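Local coordinates for carbohydrate-binding protein (PDB 6N1B) that probably removes the acetyl group from the N-acetylgalactosamine of the blood group A antigen, a step in a gut-bacterial pathway converting A to O type blood, at residues P207-D212 with D216-W221; S87-S92 with W97-G102; K366-S371 with I377-E382. One frame throughout, in Å; residues are numbered along the deposited sequence.

How the interactions relate
Interaction 1 is a mostly buried, fully zipped beta hairpin in one sheet of what appears to be a five-bladed beta-propeller, with an aromatic pair on one face. Its strand 207-212 runs beside the calcium ligands Asp122 and Asp274. Interaction 2, also largely buried, has a single bridge between the outermost strand of another sheet and the loop that follows; an indole does much of the packing. Interaction 3 is the most peripheral, a partly buried two-stranded hairpin resting on three backbone bonds and a small Val368-Ile377 apolar contact. No two of them share an element or touch. Interactions 1 and 3 lie on opposite sides of the chain's centre.

Interaction 1: residues P207-D212 with D216-W221; sequences PTIVYD and DVFILW
Tyr211 and Phe218 pair through their rings on the face of the hairpin that also carries Ile209 and Leu220. With CG trans to the backbone N (chi1 -177°), the tyrosine runs along the neighbouring strand toward the turn. Tyr211 CB lies 4.1 Å from Phe218 CE2. Next, Tyr211 CD1 sits over the centre of the Phe218 ring, 3.7 Å from Phe218 CE1, in an edge-to-face stack with planes at 63°. Tyr211 CE1 then passes 3.6 Å from Val217 N. CZ and CE2 close on Asp216 OD1, and Tyr211 OH gives a 2.7 Å hydrogen bond to Asp216 OD1, meeting the carboxylate from its anti side and 29° out of its plane. Asp216 and Val217 both face Asp212, a G1 beta bulge: Asp212 O takes a 3.1 Å bond from Val217 N and a weak one from Asp216 N. The hairpin forms the first two strands of a four-stranded antiparallel sheet, one blade of an apparent five-bladed propeller, with 207-212 at its edge. Trp221 lies on the other face. Its ring edge meets Val210, Trp221 CZ3 standing 3.8 Å from Val210 CB, while Trp221 CE3 is 3.4 Å from Thr208 O. Trp221 NE1 is hydrogen-bonded to Gly309 O. Thr208 OG1 reaches Val275 N and the carboxylates of Asp122 and Asp274, both calcium ligands, placing Thr208 in the second shell of that calcium.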
# COMPACT_ATOMS: atom_id res chain seq x y z
N PRO A 207 -0.02 -1.17 7.31
CA PRO A 207 -1.28 -1.96 7.51
C PRO A 207 -1.97 -2.33 6.23
O PRO A 207 -2.05 -1.48 5.31
CB PRO A 207 -2.13 -0.95 8.36
CG PRO A 207 -1.65 0.38 7.97
CD PRO A 207 -0.15 0.20 7.83
N THR A 208 -2.45 -3.53 6.10
CA THR A 208 -3.13 -3.96 4.89
C THR A 208 -4.34 -4.72 5.35
O THR A 208 -4.22 -5.65 6.19
CB THR A 208 -2.19 -4.68 3.92
OG1 THR A 208 -2.90 -5.15 2.79
CG2 THR A 208 -1.47 -5.86 4.50
N ILE A 209 -5.52 -4.39 4.81
CA ILE A 209 -6.81 -4.91 5.27
C ILE A 209 -7.52 -5.72 4.20
O ILE A 209 -7.51 -5.33 3.03
CB ILE A 209 -7.67 -3.72 5.76
CG1 ILE A 209 -7.07 -2.96 6.91
CG2 ILE A 209 -9.07 -4.24 6.15
CD1 ILE A 209 -5.93 -1.96 6.62
N VAL A 210 -8.10 -6.82 4.59
CA VAL A 210 -8.96 -7.67 3.77
C VAL A 210 -10.17 -8.04 4.59
O VAL A 210 -10.09 -8.35 5.77
CB VAL A 210 -8.22 -8.96 3.31
CG1 VAL A 210 -9.17 -9.98 2.65
CG2 VAL A 210 -7.07 -8.64 2.42
N TYR A 211 -11.34 -8.02 3.94
CA TYR A 211 -12.55 -8.66 4.49
C TYR A 211 -12.61 -10.08 4.11
O TYR A 211 -12.66 -10.45 2.95
CB TYR A 211 -13.81 -7.91 4.04
CG TYR A 211 -15.04 -8.57 4.71
CD1 TYR A 211 -15.30 -8.29 6.04
CD2 TYR A 211 -15.88 -9.43 4.04
CE1 TYR A 211 -16.40 -8.88 6.69
CE2 TYR A 211 -16.99 -10.00 4.64
CZ TYR A 211 -17.21 -9.76 5.95
OH TYR A 211 -18.30 -10.28 6.64
N ASP A 212 -12.53 -10.98 5.14
CA ASP A 212 -12.68 -12.41 4.96
C ASP A 212 -14.22 -12.75 4.97
O ASP A 212 -14.83 -12.67 6.05
CB ASP A 212 -11.93 -13.15 6.06
CG ASP A 212 -12.11 -14.68 6.11
OD1 ASP A 212 -13.06 -15.19 5.64
OD2 ASP A 212 -11.17 -15.35 6.74
N ASP A 216 -16.25 -14.04 8.05
CA ASP A 216 -16.96 -12.80 8.20
C ASP A 216 -16.32 -11.93 9.26
O ASP A 216 -16.80 -11.65 10.35
CB ASP A 216 -18.43 -12.99 8.38
CG ASP A 216 -19.07 -13.47 7.10
OD1 ASP A 216 -18.75 -12.87 6.03
OD2 ASP A 216 -19.85 -14.44 7.07
N VAL A 217 -15.09 -11.48 8.89
CA VAL A 217 -14.24 -10.70 9.81
C VAL A 217 -13.28 -9.82 8.93
O VAL A 217 -12.85 -10.35 7.86
CB VAL A 217 -13.48 -11.65 10.78
CG1 VAL A 217 -12.47 -12.56 10.08
CG2 VAL A 217 -12.87 -10.90 11.94
N PHE A 218 -13.00 -8.63 9.38
CA PHE A 218 -11.91 -7.88 8.79
C PHE A 218 -10.57 -8.33 9.39
O PHE A 218 -10.50 -8.57 10.63
CB PHE A 218 -12.09 -6.35 9.01
CG PHE A 218 -13.29 -5.77 8.31
CD1 PHE A 218 -14.58 -5.88 8.79
CD2 PHE A 218 -13.10 -5.13 7.08
CE1 PHE A 218 -15.65 -5.32 8.14
CE2 PHE A 218 -14.21 -4.56 6.42
CZ PHE A 218 -15.46 -4.68 6.97
N ILE A 219 -9.53 -8.37 8.58
CA ILE A 219 -8.20 -8.73 8.97
C ILE A 219 -7.26 -7.63 8.59
O ILE A 219 -7.33 -7.12 7.45
CB ILE A 219 -7.75 -10.09 8.39
CG1 ILE A 219 -8.82 -11.16 8.56
CG2 ILE A 219 -6.44 -10.48 8.98
CD1 ILE A 219 -8.52 -12.48 7.90
N LEU A 220 -6.35 -7.26 9.49
CA LEU A 220 -5.34 -6.24 9.22
C LEU A 220 -3.97 -6.85 9.53
O LEU A 220 -3.77 -7.36 10.65
CB LEU A 220 -5.61 -5.00 10.07
CG LEU A 220 -4.66 -3.78 9.89
CD1 LEU A 220 -5.40 -2.50 10.33
CD2 LEU A 220 -3.36 -3.89 10.65
N TRP A 221 -3.05 -6.89 8.56
CA TRP A 221 -1.69 -7.30 8.77
C TRP A 221 -0.77 -6.08 8.78
O TRP A 221 -0.99 -5.12 8.03
CB TRP A 221 -1.19 -8.21 7.66
CG TRP A 221 -1.92 -9.53 7.53
CD1 TRP A 221 -1.54 -10.75 8.02
CD2 TRP A 221 -3.16 -9.79 6.78
NE1 TRP A 221 -2.44 -11.71 7.67
CE2 TRP A 221 -3.44 -11.16 6.90
CE3 TRP A 221 -4.05 -9.01 6.11
CZ2 TRP A 221 -4.55 -11.75 6.31
CZ3 TRP A 221 -5.16 -9.58 5.54
CH2 TRP A 221 -5.42 -10.92 5.63

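Interaction 2: residues S87-S92 with W97-G102; sequences SIVASS and WVEPEG
Ala90 and Val98 form a lone antiparallel bridge, with Ala90 N 2.9 Å from Val98 O and Val98 N 2.8 Å from Ala90 O, although the two touching parts run 114° apart end to end. Trp97, just before the bridge, swings CG away from its own carbonyl carbon (chi1 -65°), and its indole lies against Val89 and Ser91, which flank Ala90. Ser91 CB stands over the face of the six-membered ring of Trp97, a CH-pi contact 3.7 Å from its centroid. Val89 comes roughly at a right angle to the indole and brings Val89 CG2 to 3.6 Å from Trp97 CE3. Strand 87-91 is the outermost of a three-stranded antiparallel sheet, paired on its inner side with 67-75; the 97-102 chain therefore adds a short backbone pairing along the outer edge of this sheet, apparently a propeller blade. Phe38 stacks on the indole as well, and Gln36 OE1 accepts a hydrogen bond from Trp97 NE1. Ser91 OG turns from the ring to His96 O and the amides of Asp93 and Gly94, tying up the tight connection between the segments. At the bridge, Val98 CG2 rests 3.5 Å from Ala90 O; beyond it, Pro100 CG lies 4.4 Å from Ala90 CB. Glu99 CG passes 4.2 Å from Val89 CG1, and Glu99 OE2 is hydrogen-bonded to Asn105 ND2, while Asn105 OD1 receives Ile88 N.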
# COMPACT_ATOMS: atom_id res chain seq x y z
N SER A 87 -3.69 10.64 -0.10
CA SER A 87 -4.25 11.30 -1.26
C SER A 87 -5.03 10.25 -2.07
O SER A 87 -4.68 9.07 -2.06
CB SER A 87 -3.11 11.92 -2.08
OG SER A 87 -2.46 12.97 -1.35
N ILE A 88 -6.06 10.74 -2.79
CA ILE A 88 -6.95 9.84 -3.55
C ILE A 88 -6.96 10.23 -5.04
O ILE A 88 -7.03 11.45 -5.39
CB ILE A 88 -8.38 9.95 -3.01
CG1 ILE A 88 -8.47 9.43 -1.58
CG2 ILE A 88 -9.47 9.34 -3.91
CD1 ILE A 88 -8.42 7.91 -1.48
N VAL A 89 -6.94 9.19 -5.88
CA VAL A 89 -7.24 9.36 -7.30
C VAL A 89 -8.21 8.22 -7.70
O VAL A 89 -8.37 7.20 -7.00
CB VAL A 89 -5.98 9.38 -8.19
CG1 VAL A 89 -5.29 10.72 -8.11
CG2 VAL A 89 -5.05 8.22 -7.89
N ALA A 90 -8.80 8.35 -8.89
CA ALA A 90 -9.65 7.40 -9.51
C ALA A 90 -9.31 7.22 -10.99
O ALA A 90 -8.63 8.12 -11.55
CB ALA A 90 -11.16 7.71 -9.34
N SER A 91 -9.75 6.11 -11.60
CA SER A 91 -9.43 5.84 -12.96
C SER A 91 -10.46 4.95 -13.56
O SER A 91 -11.08 4.13 -12.86
CB SER A 91 -8.01 5.15 -13.00
OG SER A 91 -7.66 4.86 -14.31
N SER A 92 -10.60 5.03 -14.88
CA SER A 92 -11.35 4.06 -15.64
C SER A 92 -10.54 2.88 -16.22
O SER A 92 -11.11 1.98 -16.79
CB SER A 92 -12.14 4.74 -16.75
OG SER A 92 -11.25 5.29 -17.63
N TRP A 97 -4.88 8.36 -14.04
CA TRP A 97 -5.53 8.64 -12.76
C TRP A 97 -5.94 10.11 -12.75
O TRP A 97 -5.20 11.00 -13.23
CB TRP A 97 -4.51 8.38 -11.65
CG TRP A 97 -4.10 6.95 -11.54
CD1 TRP A 97 -2.98 6.36 -12.07
CD2 TRP A 97 -4.86 5.90 -10.96
NE1 TRP A 97 -2.99 5.00 -11.90
CE2 TRP A 97 -4.13 4.67 -11.18
CE3 TRP A 97 -6.09 5.82 -10.30
CZ2 TRP A 97 -4.60 3.46 -10.69
CZ3 TRP A 97 -6.49 4.63 -9.81
CH2 TRP A 97 -5.80 3.44 -10.02
N VAL A 98 -7.09 10.39 -12.15
CA VAL A 98 -7.57 11.74 -12.00
C VAL A 98 -8.04 12.01 -10.56
O VAL A 98 -8.43 11.06 -9.86
CB VAL A 98 -8.76 12.00 -12.97
CG1 VAL A 98 -8.31 11.89 -14.40
CG2 VAL A 98 -9.97 11.13 -12.71
N GLU A 99 -8.05 13.24 -10.16
CA GLU A 99 -8.65 13.62 -8.89
C GLU A 99 -10.13 13.83 -9.14
O GLU A 99 -10.47 14.69 -9.95
CB GLU A 99 -7.94 14.88 -8.34
CG GLU A 99 -6.52 14.69 -8.03
CD GLU A 99 -5.80 15.90 -7.61
OE1 GLU A 99 -5.45 16.72 -8.48
OE2 GLU A 99 -5.29 15.91 -6.50
N PRO A 100 -11.02 13.10 -8.45
CA PRO A 100 -12.44 13.32 -8.69
C PRO A 100 -12.85 14.79 -8.53
O PRO A 100 -12.32 15.53 -7.71
CB PRO A 100 -13.15 12.47 -7.61
CG PRO A 100 -12.09 11.43 -7.16
CD PRO A 100 -10.72 12.04 -7.42
N GLU A 101 -13.86 15.21 -9.27
CA GLU A 101 -14.30 16.61 -9.23
C GLU A 101 -14.79 16.92 -7.84
O GLU A 101 -15.59 16.17 -7.20
CB GLU A 101 -15.44 16.79 -10.16
CG GLU A 101 -15.94 18.22 -10.10
CD GLU A 101 -16.68 18.63 -11.34
OE1 GLU A 101 -17.64 17.92 -11.76
OE2 GLU A 101 -16.28 19.70 -11.88
N GLY A 102 -14.26 17.97 -7.30
CA GLY A 102 -14.53 18.43 -5.96
C GLY A 102 -13.58 17.94 -4.89
O GLY A 102 -13.62 18.49 -3.77

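Interaction 3: residues K366-S371 with I377-E382; sequences KMVADS and IQAKSE
A short beta hairpin, strands 367-369 and 375-378, pairs Val368 with Ile377 as a hydrogen-bonded antiparallel couple and Met367 with Gln378 as a non-hydrogen-bonded one. Val368 N donates to Ile377 O at 2.8 Å, nearly straight at 170°, and Ile377 N returns a longer bond of 3.1 Å to Val368 O. Just past the strand, Ala379 N adds a 2.8 Å bond to Lys366 O, and Ala379 CB lies 3.3 Å from Lys366 O. On the face bearing Val368 and Ile377 the two branched side chains meet at an angle, Val368 CG2 lying 3.7 Å from Ile377 CG2. The other branch of the isoleucine points toward the turn, where Ile377 CG1 packs 3.9 Å from Asp370 CB. The carboxylate of Asp370 is held across the hairpin end, OD2 hydrogen-bonded to Thr376 OG1 and OD1 to Asn374 N. The hairpin is an excursion between strands 351-361 and 385-395, neighbours in one antiparallel sheet, apparently a propeller blade, and its side chains touch both: Val368 meets Gln360, while Ile377 meets Arg388 and Ala379 meets Ile386. Met367 lies on the opposite face. Its chain is folded at every bond, chi1 -60° and the next two similar, which curls the methyl back until Met367 CE is 3.5 Å from Ile377 O. Further along, Lys380 bends over its own segment and Lys380 NZ donates to Gln378 O at 2.8 Å. Glu382 pairs through the backbone with Ala46, and its carboxylate forms a long, weak ion pair with Arg79, a residue of the glycan pocket.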
# COMPACT_ATOMS: atom_id res chain seq x y z
N LYS A 366 20.21 15.66 -11.33
CA LYS A 366 20.35 14.82 -12.49
C LYS A 366 19.08 14.84 -13.30
O LYS A 366 17.97 15.02 -12.80
CB LYS A 366 20.58 13.42 -12.01
CG LYS A 366 20.71 12.36 -12.97
CD LYS A 366 21.32 11.02 -12.42
CE LYS A 366 21.64 9.99 -13.57
NZ LYS A 366 21.54 8.67 -13.08
N MET A 367 19.22 14.69 -14.60
CA MET A 367 18.03 14.42 -15.45
C MET A 367 17.50 13.03 -15.20
O MET A 367 18.23 12.08 -15.19
CB MET A 367 18.34 14.60 -16.94
CG MET A 367 18.79 15.95 -17.36
SD MET A 367 17.58 17.24 -16.97
CE MET A 367 16.16 16.76 -17.99
N VAL A 368 16.18 12.96 -15.03
CA VAL A 368 15.45 11.70 -14.77
C VAL A 368 14.27 11.61 -15.72
O VAL A 368 13.81 12.61 -16.33
CB VAL A 368 15.09 11.51 -13.33
CG1 VAL A 368 16.32 11.49 -12.45
CG2 VAL A 368 14.17 12.61 -12.80
N ALA A 369 13.75 10.39 -15.79
CA ALA A 369 12.64 10.10 -16.75
C ALA A 369 11.32 10.64 -16.30
O ALA A 369 10.99 10.64 -15.10
CB ALA A 369 12.50 8.60 -16.92
N ASP A 370 10.49 11.07 -17.26
CA ASP A 370 9.09 11.29 -17.10
C ASP A 370 8.30 10.00 -17.18
O ASP A 370 8.89 8.95 -17.42
CB ASP A 370 8.63 12.44 -17.99
CG ASP A 370 8.61 12.09 -19.50
OD1 ASP A 370 8.56 10.92 -19.86
OD2 ASP A 370 8.75 13.14 -20.23
N SER A 371 6.97 10.09 -17.07
CA SER A 371 6.18 8.89 -17.02
C SER A 371 6.15 8.14 -18.37
O SER A 371 5.83 6.94 -18.43
CB SER A 371 4.76 9.15 -16.63
OG SER A 371 4.11 10.06 -17.55
N ILE A 377 12.86 15.50 -16.93
CA ILE A 377 12.70 16.00 -15.60
C ILE A 377 14.06 16.29 -15.04
O ILE A 377 14.93 15.42 -14.97
CB ILE A 377 11.91 14.96 -14.73
CG1 ILE A 377 10.36 14.48 -15.13
CG2 ILE A 377 11.91 15.47 -13.21
CD1 ILE A 377 9.59 15.58 -15.46
N GLN A 378 14.19 17.51 -14.51
CA GLN A 378 15.34 17.83 -13.73
C GLN A 378 15.14 17.51 -12.23
O GLN A 378 14.39 18.20 -11.58
CB GLN A 378 15.58 19.37 -13.86
CG GLN A 378 16.65 20.03 -13.10
CD GLN A 378 17.95 19.50 -13.52
OE1 GLN A 378 18.51 18.56 -12.91
NE2 GLN A 378 18.38 19.93 -14.67
N ALA A 379 15.80 16.47 -11.74
CA ALA A 379 15.82 16.26 -10.30
C ALA A 379 16.50 17.42 -9.64
O ALA A 379 17.42 18.00 -10.20
CB ALA A 379 16.34 14.95 -9.92
N LYS A 380 16.10 17.76 -8.39
CA LYS A 380 16.55 18.94 -7.72
C LYS A 380 17.62 18.66 -6.69
O LYS A 380 18.11 17.51 -6.50
CB LYS A 380 15.34 19.74 -7.19
CG LYS A 380 14.13 20.01 -8.15
CD LYS A 380 14.46 20.73 -9.34
CE LYS A 380 13.17 21.20 -10.20
NZ LYS A 380 13.44 20.78 -11.49
N SER A 381 17.99 19.73 -6.00
CA SER A 381 19.18 19.68 -5.19
C SER A 381 19.09 18.71 -3.97
O SER A 381 20.12 18.13 -3.65
CB SER A 381 19.47 21.09 -4.65
OG SER A 381 18.32 21.56 -3.96
N GLU A 382 17.93 18.54 -3.39
CA GLU A 382 17.75 17.70 -2.25
C GLU A 382 17.06 16.41 -2.65
O GLU A 382 16.72 15.64 -1.72
CB GLU A 382 17.07 18.46 -1.09
CG GLU A 382 17.91 19.62 -0.66
CD GLU A 382 17.40 20.37 0.55
OE1 GLU A 382 16.62 19.82 1.34
OE2 GLU A 382 18.00 21.44 0.77